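Local coordinates for protein ATP-dependent protease (Xanthomonas campestris pv. campestris, PDB 7CAY) that probably binds protein substrates, being a homologue of the N-terminal substrate-binding domain of the Lon peptidase, at residues Pro19-Gly24 with Gly158-Glu163; Gly67-Ile72 with Gly89-Arg94; Asp152-Val157 with Asp180-Leu185. All coordinates share one frame; numbering follows the deposited sequence.

Contact 1 (Pro19-Gly24 with Gly158-Glu163); sequences PGATIG and GWRLAE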
loop_
_atom_site.group_PDB
_atom_site.type_symbol
_atom_site.label_atom_id
_atom_site.label_comp_id
_atom_site.label_asym_id
_atom_site.label_seq_id
_atom_site.Cartn_x
_atom_site.Cartn_y
_atom_site.Cartn_z
ATOM N N PRO A 19 -1.921 -0.107 -3.889
ATOM C CA PRO A 19 -2.066 1.236 -4.466
ATOM C C PRO A 19 -3.514 1.530 -4.831
ATOM O O PRO A 19 -4.231 0.675 -5.356
ATOM C CB PRO A 19 -1.168 1.186 -5.707
ATOM C CG PRO A 19 -0.168 0.121 -5.400
ATOM C CD PRO A 19 -0.912 -0.907 -4.603
ATOM N N GLY A 20 -3.943 2.755 -4.537
ATOM C CA GLY A 20 -5.299 3.174 -4.831
ATOM C C GLY A 20 -6.304 2.744 -3.781
ATOM O O GLY A 20 -7.349 3.381 -3.615
ATOM N N ALA A 21 -5.999 1.665 -3.064
ATOM C CA ALA A 21 -6.883 1.186 -2.016
ATOM C C ALA A 21 -6.835 2.117 -0.809
ATOM O O ALA A 21 -5.903 2.907 -0.633
ATOM C CB ALA A 21 -6.506 -0.235 -1.600
ATOM N N THR A 22 -7.863 2.013 0.030
ATOM C CA THR A 22 -8.031 2.894 1.175
ATOM C C THR A 22 -8.131 2.089 2.462
ATOM O O THR A 22 -8.689 0.988 2.486
ATOM C CB THR A 22 -9.282 3.763 1.041
ATOM O OG1 THR A 22 -10.437 2.974 1.343
ATOM C CG2 THR A 22 -9.404 4.301 -0.368
ATOM N N ILE A 23 -7.588 2.661 3.536
ATOM C CA ILE A 23 -7.685 2.088 4.872
ATOM C C ILE A 23 -7.851 3.215 5.879
ATOM O O ILE A 23 -7.426 4.352 5.651
ATOM C CB ILE A 23 -6.456 1.234 5.248
ATOM C CG1 ILE A 23 -5.182 2.075 5.145
ATOM C CG2 ILE A 23 -6.376 -0.019 4.390
ATOM C CD1 ILE A 23 -3.923 1.309 5.424
ATOM N N GLY A 24 -8.481 2.882 7.007
ATOM C CA GLY A 24 -8.625 3.800 8.110
ATOM C C GLY A 24 -7.725 3.372 9.251
ATOM O O GLY A 24 -7.847 2.259 9.766
ATOM N N GLY A 158 -5.612 -4.964 -11.903
ATOM C CA GLY A 158 -4.785 -5.809 -11.057
ATOM C C GLY A 158 -4.859 -5.417 -9.593
ATOM O O GLY A 158 -5.052 -6.267 -8.719
ATOM N N TRP A 159 -4.708 -4.121 -9.304
ATOM C CA TRP A 159 -4.802 -3.659 -7.925
ATOM C C TRP A 159 -6.203 -3.818 -7.348
ATOM O O TRP A 159 -6.348 -3.903 -6.126
ATOM C CB TRP A 159 -4.370 -2.193 -7.820
ATOM C CG TRP A 159 -2.911 -1.930 -8.118
ATOM C CD1 TRP A 159 -2.404 -0.945 -8.917
ATOM C CD2 TRP A 159 -1.778 -2.652 -7.609
ATOM N NE1 TRP A 159 -1.033 -1.013 -8.945
ATOM C CE2 TRP A 159 -0.622 -2.050 -8.150
ATOM C CE3 TRP A 159 -1.628 -3.750 -6.753
ATOM C CZ2 TRP A 159 0.662 -2.507 -7.861
ATOM C CZ3 TRP A 159 -0.355 -4.204 -6.475
ATOM C CH2 TRP A 159 0.774 -3.584 -7.025
ATOM N N ARG A 160 -7.236 -3.860 -8.191
ATOM C CA ARG A 160 -8.603 -3.930 -7.684
ATOM C C ARG A 160 -9.010 -5.364 -7.366
ATOM O O ARG A 160 -9.592 -5.630 -6.307
ATOM C CB ARG A 160 -9.572 -3.304 -8.688
ATOM C CG ARG A 160 -9.404 -1.802 -8.842
ATOM C CD ARG A 160 -9.652 -1.072 -7.532
ATOM N NE ARG A 160 -8.609 -0.087 -7.264
ATOM C CZ ARG A 160 -7.596 -0.286 -6.426
ATOM N NH1 ARG A 160 -6.688 0.663 -6.244
ATOM N NH2 ARG A 160 -7.493 -1.429 -5.763
ATOM N N LEU A 161 -8.730 -6.298 -8.281
ATOM C CA LEU A 161 -9.016 -7.704 -8.008
ATOM C C LEU A 161 -8.245 -8.194 -6.792
ATOM O O LEU A 161 -8.783 -8.939 -5.962
ATOM C CB LEU A 161 -8.682 -8.557 -9.231
ATOM C CG LEU A 161 -9.739 -8.643 -10.330
ATOM C CD1 LEU A 161 -9.291 -9.619 -11.402
ATOM C CD2 LEU A 161 -11.071 -9.065 -9.738
ATOM N N ALA A 162 -6.980 -7.781 -6.669
ATOM C CA ALA A 162 -6.179 -8.145 -5.506
ATOM C C ALA A 162 -6.832 -7.696 -4.207
ATOM O O ALA A 162 -6.731 -8.387 -3.188
ATOM C CB ALA A 162 -4.780 -7.543 -5.635
ATOM N N GLU A 163 -7.513 -6.550 -4.226
ATOM C CA GLU A 163 -8.169 -6.046 -3.026
ATOM C C GLU A 163 -9.445 -6.820 -2.713
ATOM O O GLU A 163 -9.692 -7.168 -1.553
ATOM C CB GLU A 163 -8.469 -4.557 -3.195
ATOM C CG GLU A 163 -9.003 -3.871 -1.952
ATOM C CD GLU A 163 -9.310 -2.406 -2.185
ATOM O OE1 GLU A 163 -8.940 -1.883 -3.259
ATOM O OE2 GLU A 163 -9.925 -1.778 -1.296
#
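Pro19 lies over the indole of Trp159, and with this meeting the turn leading into strand 22-27 is packed against helix 154-164. In this Lon N-terminal-type domain the contact joins the beta-rich part, to which the turn belongs, to the helical part later in the chain. Along the helix, Trp159 comes first. Its CG is turned beside the backbone N (chi1 -66°), which presents one face of the indole to the proline. Pro19 CD stands 3.5 Å from the centroid of the six-membered ring of Trp159, a CH-pi contact over the centre of the ring. Pro19 CG lies over the CE2-CZ2 side of that ring, 3.5 Å from Trp159 CE2. At the indole edge NE1 is hydrogen-bonded to Asp116, which helps fix the rotation of the ring, while Leu176 of helix 169-177 packs on the same proline.

Arg160, next in sequence, sets out past the turn rather than at it, and bends at chi2 and chi3 so that its guanidinium swings back. Its NH1 donates to Pro19 O over 2.6 Å, in the carbonyl plane and on a lone pair, with the oxygen close to the guanidinium plane. The bond is nevertheless bent, with an N-H...O angle of 146°. The other terminal nitrogen is taken up within the helix: Arg160 NH2 forms a salt bridge of 2.9 Å with Glu163 OE1. The guanidinium is thus held through both terminal nitrogens, by a main-chain carbonyl and a carboxylate, and Trp156 adds a cation-pi partner.

One turn on, Glu163 reaches forward with its chain extended, CG anti to the backbone N (chi1 -173°). Besides meeting the arginine, its carboxylate borders the methyl of Ala21, where Ala21 CB lies 3.4 Å from Glu163 OE1.

Contact 2 (Gly67-Ile72 with Gly89-Arg94); sequences GTEVRI and GTRRFR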
loop_
_atom_site.group_PDB
_atom_site.type_symbol
_atom_site.label_atom_id
_atom_site.label_comp_id
_atom_site.label_asym_id
_atom_site.label_seq_id
_atom_site.Cartn_x
_atom_site.Cartn_y
_atom_site.Cartn_z
ATOM N N GLY A 67 6.714 -1.492 0.210
ATOM C CA GLY A 67 5.678 -0.766 0.915
ATOM C C GLY A 67 4.944 0.167 -0.027
ATOM O O GLY A 67 5.266 0.262 -1.212
ATOM N N THR A 68 3.952 0.865 0.525
ATOM C CA THR A 68 3.088 1.741 -0.259
ATOM C C THR A 68 3.019 3.109 0.402
ATOM O O THR A 68 2.662 3.216 1.579
ATOM C CB THR A 68 1.682 1.149 -0.397
ATOM O OG1 THR A 68 1.765 -0.172 -0.944
ATOM C CG2 THR A 68 0.842 2.007 -1.310
ATOM N N GLU A 69 3.357 4.150 -0.356
ATOM C CA GLU A 69 3.211 5.511 0.138
ATOM C C GLU A 69 1.734 5.860 0.284
ATOM O O GLU A 69 0.899 5.445 -0.524
ATOM C CB GLU A 69 3.893 6.499 -0.809
ATOM C CG GLU A 69 3.942 7.924 -0.282
ATOM C CD GLU A 69 4.421 8.918 -1.320
ATOM O OE1 GLU A 69 3.947 8.853 -2.477
ATOM O OE2 GLU A 69 5.278 9.763 -0.980
ATOM N N VAL A 70 1.412 6.627 1.322
ATOM C CA VAL A 70 0.030 6.984 1.618
ATOM C C VAL A 70 -0.175 8.470 1.369
ATOM O O VAL A 70 0.744 9.286 1.503
ATOM C CB VAL A 70 -0.370 6.622 3.065
ATOM C CG1 VAL A 70 -0.109 5.153 3.343
ATOM C CG2 VAL A 70 0.365 7.501 4.066
ATOM N N ARG A 71 -1.401 8.813 0.986
ATOM C CA ARG A 71 -1.892 10.181 1.010
ATOM C C ARG A 71 -2.962 10.274 2.087
ATOM O O ARG A 71 -3.888 9.457 2.116
ATOM C CB ARG A 71 -2.465 10.601 -0.346
ATOM C CG ARG A 71 -3.035 12.011 -0.340
ATOM C CD ARG A 71 -3.643 12.409 -1.674
ATOM N NE ARG A 71 -4.843 11.641 -1.994
ATOM C CZ ARG A 71 -4.978 10.877 -3.075
ATOM N NH1 ARG A 71 -3.987 10.783 -3.953
ATOM N NH2 ARG A 71 -6.110 10.215 -3.284
ATOM N N ILE A 72 -2.827 11.256 2.977
ATOM C CA ILE A 72 -3.771 11.417 4.081
ATOM C C ILE A 72 -5.011 12.097 3.509
ATOM O O ILE A 72 -5.010 13.303 3.251
ATOM C CB ILE A 72 -3.173 12.212 5.244
ATOM C CG1 ILE A 72 -1.657 12.012 5.320
ATOM C CG2 ILE A 72 -3.811 11.789 6.555
ATOM C CD1 ILE A 72 -1.234 10.601 5.666
ATOM N N GLY A 89 -3.482 4.357 -0.885
ATOM C CA GLY A 89 -2.191 3.948 -1.420
ATOM C C GLY A 89 -1.832 4.698 -2.693
ATOM O O GLY A 89 -2.595 4.701 -3.666
ATOM N N THR A 90 -0.650 5.330 -2.689
ATOM C CA THR A 90 -0.159 6.070 -3.840
ATOM C C THR A 90 1.000 5.279 -4.435
ATOM O O THR A 90 0.767 4.228 -5.058
ATOM C CB THR A 90 0.223 7.502 -3.442
ATOM O OG1 THR A 90 1.262 7.461 -2.454
ATOM C CG2 THR A 90 -0.980 8.229 -2.865
ATOM N N ARG A 91 2.246 5.710 -4.261
ATOM C CA ARG A 91 3.374 5.077 -4.928
ATOM C C ARG A 91 3.915 3.900 -4.125
ATOM O O ARG A 91 3.823 3.864 -2.895
ATOM C CB ARG A 91 4.498 6.086 -5.162
ATOM C CG ARG A 91 4.146 7.218 -6.107
ATOM C CD ARG A 91 5.281 8.224 -6.164
ATOM N NE ARG A 91 5.554 8.797 -4.849
ATOM C CZ ARG A 91 6.589 9.586 -4.579
ATOM N NH1 ARG A 91 7.457 9.895 -5.530
ATOM N NH2 ARG A 91 6.757 10.064 -3.353
ATOM N N ARG A 92 4.491 2.938 -4.839
ATOM C CA ARG A 92 5.175 1.815 -4.217
ATOM C C ARG A 92 6.664 2.110 -4.100
ATOM O O ARG A 92 7.246 2.808 -4.935
ATOM C CB ARG A 92 4.966 0.532 -5.020
ATOM C CG ARG A 92 3.532 0.049 -5.065
ATOM C CD ARG A 92 3.369 -1.091 -6.056
ATOM N NE ARG A 92 3.907 -0.745 -7.368
ATOM C CZ ARG A 92 4.984 -1.305 -7.910
ATOM N NH1 ARG A 92 5.641 -2.255 -7.264
ATOM N NH2 ARG A 92 5.398 -0.918 -9.106
ATOM N N PHE A 93 7.280 1.567 -3.052
ATOM C CA PHE A 93 8.699 1.779 -2.818
ATOM C C PHE A 93 9.347 0.478 -2.370
ATOM O O PHE A 93 8.673 -0.473 -1.965
ATOM C CB PHE A 93 8.950 2.882 -1.780
ATOM C CG PHE A 93 8.256 2.659 -0.469
ATOM C CD1 PHE A 93 8.819 1.846 0.503
ATOM C CD2 PHE A 93 7.051 3.282 -0.194
ATOM C CE1 PHE A 93 8.185 1.647 1.716
ATOM C CE2 PHE A 93 6.413 3.088 1.018
ATOM C CZ PHE A 93 6.982 2.271 1.973
ATOM N N ARG A 94 10.676 0.454 -2.452
ATOM C CA ARG A 94 11.487 -0.652 -1.965
ATOM C C ARG A 94 12.331 -0.167 -0.794
ATOM O O ARG A 94 12.946 0.901 -0.871
ATOM C CB ARG A 94 12.390 -1.203 -3.071
ATOM C CG ARG A 94 11.699 -1.371 -4.406
ATOM C CD ARG A 94 12.546 -2.183 -5.373
ATOM N NE ARG A 94 11.955 -2.227 -6.708
ATOM C CZ ARG A 94 12.350 -1.467 -7.724
ATOM N NH1 ARG A 94 11.750 -1.572 -8.902
ATOM N NH2 ARG A 94 13.349 -0.609 -7.563
#
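Gly67 and Phe93 form an antiparallel hydrogen-bonded pair, with Phe93 N 3.0 Å from Gly67 O, and Thr68 with Arg92 and Val70 with Gly89 are non-hydrogen-bonded pairs, the register slipping by one residue between them. This slip is a beta bulge in the hairpin of strands 66-74 and 83-100. Opposite the extra residue Glu69 keeps both main-chain bonds, receiving Thr90 N at its O and giving its N to Arg91 O.

The bulge puts Thr90 and Arg91 both opposite Glu69. Glu69 and Arg91 run side by side in the same direction, and the arginine grips the carboxylate side-on. Arg91 NE is 2.9 Å from Glu69 OE1, coming from above the carboxylate plane. Arg91 NH2 is 2.8 Å from Glu69 OE2, on the syn side but well out of the plane. The carboxylate and guanidinium planes are 33° apart. Thr90 OG1, placed between its backbone N and carbonyl carbon (chi1 61°), donates to Glu69 OE1 at 3.0 Å from the opposite face to Arg91 NE. Farther along, the Phe93 ring lies over the Gly67 backbone, its centroid 3.8 Å from Gly67 CA, where the glycine leaves room for it.

Ser45 also bonds to Glu69 OE2, and Trp112 makes a cation-pi contact with Arg91. With donors at both of its oxygens, the buried carboxylate is probably held ionised and the arginine's charge largely balanced.

Contact 3 (Asp152-Val157 with Asp180-Leu185); sequences DQAAWV and DPHRRL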
loop_
_atom_site.group_PDB
_atom_site.type_symbol
_atom_site.label_atom_id
_atom_site.label_comp_id
_atom_site.label_asym_id
_atom_site.label_seq_id
_atom_site.Cartn_x
_atom_site.Cartn_y
_atom_site.Cartn_z
ATOM N N ASP A 152 -9.925 -0.850 -18.677
ATOM C CA ASP A 152 -9.000 -1.536 -19.566
ATOM C C ASP A 152 -7.538 -1.276 -19.222
ATOM O O ASP A 152 -6.668 -1.549 -20.053
ATOM C CB ASP A 152 -9.271 -1.129 -21.018
ATOM N N GLN A 153 -7.252 -0.747 -18.033
ATOM C CA GLN A 153 -5.880 -0.535 -17.586
ATOM C C GLN A 153 -5.441 -1.738 -16.760
ATOM O O GLN A 153 -6.085 -2.079 -15.762
ATOM C CB GLN A 153 -5.768 0.756 -16.776
ATOM N N ALA A 154 -4.342 -2.375 -17.175
ATOM C CA ALA A 154 -3.930 -3.634 -16.559
ATOM C C ALA A 154 -3.531 -3.442 -15.101
ATOM O O ALA A 154 -3.849 -4.278 -14.248
ATOM C CB ALA A 154 -2.779 -4.256 -17.349
ATOM N N ALA A 155 -2.827 -2.352 -14.796
ATOM C CA ALA A 155 -2.438 -2.101 -13.415
ATOM C C ALA A 155 -3.647 -1.802 -12.539
ATOM O O ALA A 155 -3.653 -2.149 -11.353
ATOM C CB ALA A 155 -1.435 -0.951 -13.347
ATOM N N TRP A 156 -4.681 -1.174 -13.100
ATOM C CA TRP A 156 -5.848 -0.823 -12.297
ATOM C C TRP A 156 -6.678 -2.057 -11.962
ATOM O O TRP A 156 -7.034 -2.279 -10.799
ATOM C CB TRP A 156 -6.698 0.222 -13.022
ATOM C CG TRP A 156 -7.678 0.886 -12.108
ATOM C CD1 TRP A 156 -7.458 1.988 -11.335
ATOM C CD2 TRP A 156 -9.027 0.478 -11.854
ATOM N NE1 TRP A 156 -8.590 2.298 -10.621
ATOM C CE2 TRP A 156 -9.567 1.385 -10.922
ATOM C CE3 TRP A 156 -9.831 -0.562 -12.328
ATOM C CZ2 TRP A 156 -10.874 1.283 -10.454
ATOM C CZ3 TRP A 156 -11.129 -0.662 -11.863
ATOM C CH2 TRP A 156 -11.638 0.255 -10.936
ATOM N N VAL A 157 -6.998 -2.873 -12.970
ATOM C CA VAL A 157 -7.747 -4.102 -12.720
ATOM C C VAL A 157 -6.941 -5.044 -11.835
ATOM O O VAL A 157 -7.512 -5.830 -11.067
ATOM C CB VAL A 157 -8.151 -4.768 -14.056
ATOM C CG1 VAL A 157 -6.933 -5.023 -14.926
ATOM C CG2 VAL A 157 -8.910 -6.065 -13.815
ATOM N N ASP A 180 5.512 -5.275 -12.629
ATOM C CA ASP A 180 4.932 -5.297 -13.962
ATOM C C ASP A 180 3.444 -5.615 -13.880
ATOM O O ASP A 180 3.063 -6.626 -13.273
ATOM C CB ASP A 180 5.644 -6.328 -14.858
ATOM C CG ASP A 180 4.906 -6.576 -16.163
ATOM O OD1 ASP A 180 4.638 -7.756 -16.477
ATOM O OD2 ASP A 180 4.579 -5.593 -16.864
ATOM N N PRO A 181 2.577 -4.785 -14.471
ATOM C CA PRO A 181 1.130 -5.026 -14.338
ATOM C C PRO A 181 0.667 -6.337 -14.948
ATOM O O PRO A 181 -0.249 -6.971 -14.410
ATOM C CB PRO A 181 0.509 -3.819 -15.057
ATOM C CG PRO A 181 1.570 -2.765 -15.021
ATOM C CD PRO A 181 2.869 -3.500 -15.130
ATOM N N HIS A 182 1.270 -6.765 -16.057
ATOM C CA HIS A 182 0.794 -7.971 -16.726
ATOM C C HIS A 182 1.254 -9.233 -16.006
ATOM O O HIS A 182 0.466 -10.169 -15.831
ATOM C CB HIS A 182 1.255 -7.975 -18.182
ATOM C CG HIS A 182 0.954 -6.702 -18.910
ATOM N ND1 HIS A 182 1.893 -5.708 -19.090
ATOM C CD2 HIS A 182 -0.184 -6.253 -19.489
ATOM C CE1 HIS A 182 1.348 -4.706 -19.756
ATOM N NE2 HIS A 182 0.089 -5.011 -20.010
ATOM N N ARG A 183 2.520 -9.281 -15.581
ATOM C CA ARG A 183 2.965 -10.409 -14.769
ATOM C C ARG A 183 2.258 -10.428 -13.422
ATOM O O ARG A 183 2.115 -11.494 -12.810
ATOM C CB ARG A 183 4.483 -10.368 -14.581
ATOM C CG ARG A 183 5.222 -11.405 -15.416
ATOM C CD ARG A 183 6.724 -11.394 -15.162
ATOM N NE ARG A 183 7.384 -10.243 -15.773
ATOM C CZ ARG A 183 7.977 -9.269 -15.090
ATOM N NH1 ARG A 183 8.005 -9.309 -13.764
ATOM N NH2 ARG A 183 8.550 -8.261 -15.733
ATOM N N ARG A 184 1.809 -9.264 -12.949
ATOM C CA ARG A 184 0.975 -9.215 -11.753
ATOM C C ARG A 184 -0.342 -9.945 -11.984
ATOM O O ARG A 184 -0.768 -10.763 -11.162
ATOM C CB ARG A 184 0.727 -7.761 -11.355
ATOM C CG ARG A 184 1.122 -7.416 -9.931
ATOM C CD ARG A 184 0.806 -5.962 -9.628
ATOM N NE ARG A 184 1.837 -5.055 -10.127
ATOM C CZ ARG A 184 1.586 -3.873 -10.681
ATOM N NH1 ARG A 184 0.332 -3.459 -10.824
ATOM N NH2 ARG A 184 2.586 -3.108 -11.099
ATOM N N LEU A 185 -0.995 -9.666 -13.115
ATOM C CA LEU A 185 -2.242 -10.344 -13.450
ATOM C C LEU A 185 -2.033 -11.815 -13.782
ATOM O O LEU A 185 -2.973 -12.606 -13.649
ATOM C CB LEU A 185 -2.924 -9.633 -14.620
ATOM C CG LEU A 185 -3.557 -8.277 -14.298
ATOM C CD1 LEU A 185 -3.799 -7.477 -15.569
ATOM C CD2 LEU A 185 -4.860 -8.468 -13.535
#
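Ala154 points its methyl toward the second helix, where Pro181, His182 and Leu185 meet it. Leu185 CD1 approaches within 3.8 Å of Ala154 CB. Pro181 CB sits 4.0 Å from Ala154 CB. The imidazole comes to the methyl obliquely, with His182 CD2 at 3.9 Å from Ala154 CB. Although the histidine starts out directed away from the other helix, its ring is brought back alongside. Its ND1 is tied, weakly, to the carboxylate of Asp180.

Ala155 meets the same proline about a right angle away from Ala154, and Pro181 CB comes closest to Ala155 N, at 3.7 Å. Here the guanidinium of Arg184 also takes part: it meets the Ala155 methyl with its edge, while one of its faces lies over CA of Pro181, so the flat group fits into the angle between the alanine and the proline. A bend at chi3 (-81°) carries it there, and Glu178 O accepts from Arg184 NE to hold it. The third pairing is crosswise. Val157 and Leu185 meet at about a right angle, with Val157 CG1 4.0 Å from Leu185 CD1, so that a single leucine branch serves both the valine and Ala154.

No hydrogen bond spans the two segments; the joint is van der Waals packing, mostly apolar, between the first turns of two helices. Leu185 CD1 also touches a polar atom, Ala154 O, at 3.5 Å. Asp180, the N-cap of the second helix, steadies that turn by accepting from Arg183 N, with Asp180 OD1 2.8 Å away.

Helix 126-134 reaches the first of these helices through Leu132, which touches Val157, and the loop carrying Asp116, Ser117 and Asp119 borders the seam. The contact therefore belongs to the helical part of the domain, joining the start of helix 154-164 to that of helix 181-190.

Overall arrangement
The three contacts form a chain of neighbours from the sheet to the helical part. Contacts 1 and 2, with centres about 11 Å apart, share the sheet: Gly89 probably exchanges main-chain hydrogen bonds with Gly20 and Ala21, joining strand 22-27 to the hairpin. Contacts 1 and 3, about 13 Å apart between centres, share helix 154-164, whose Gly158 packs on Leu185. Trp159 is the common element, its CZ2 lying 3.5 Å from Arg92 CD of contact 2 and also packing on Arg184 of contact 3. Contacts 2 and 3 are more distant, about 17 Å between centres, and meet merely where the guanidiniums of Arg92 and Arg184 come near each other, with Asp179 pairing with Arg92.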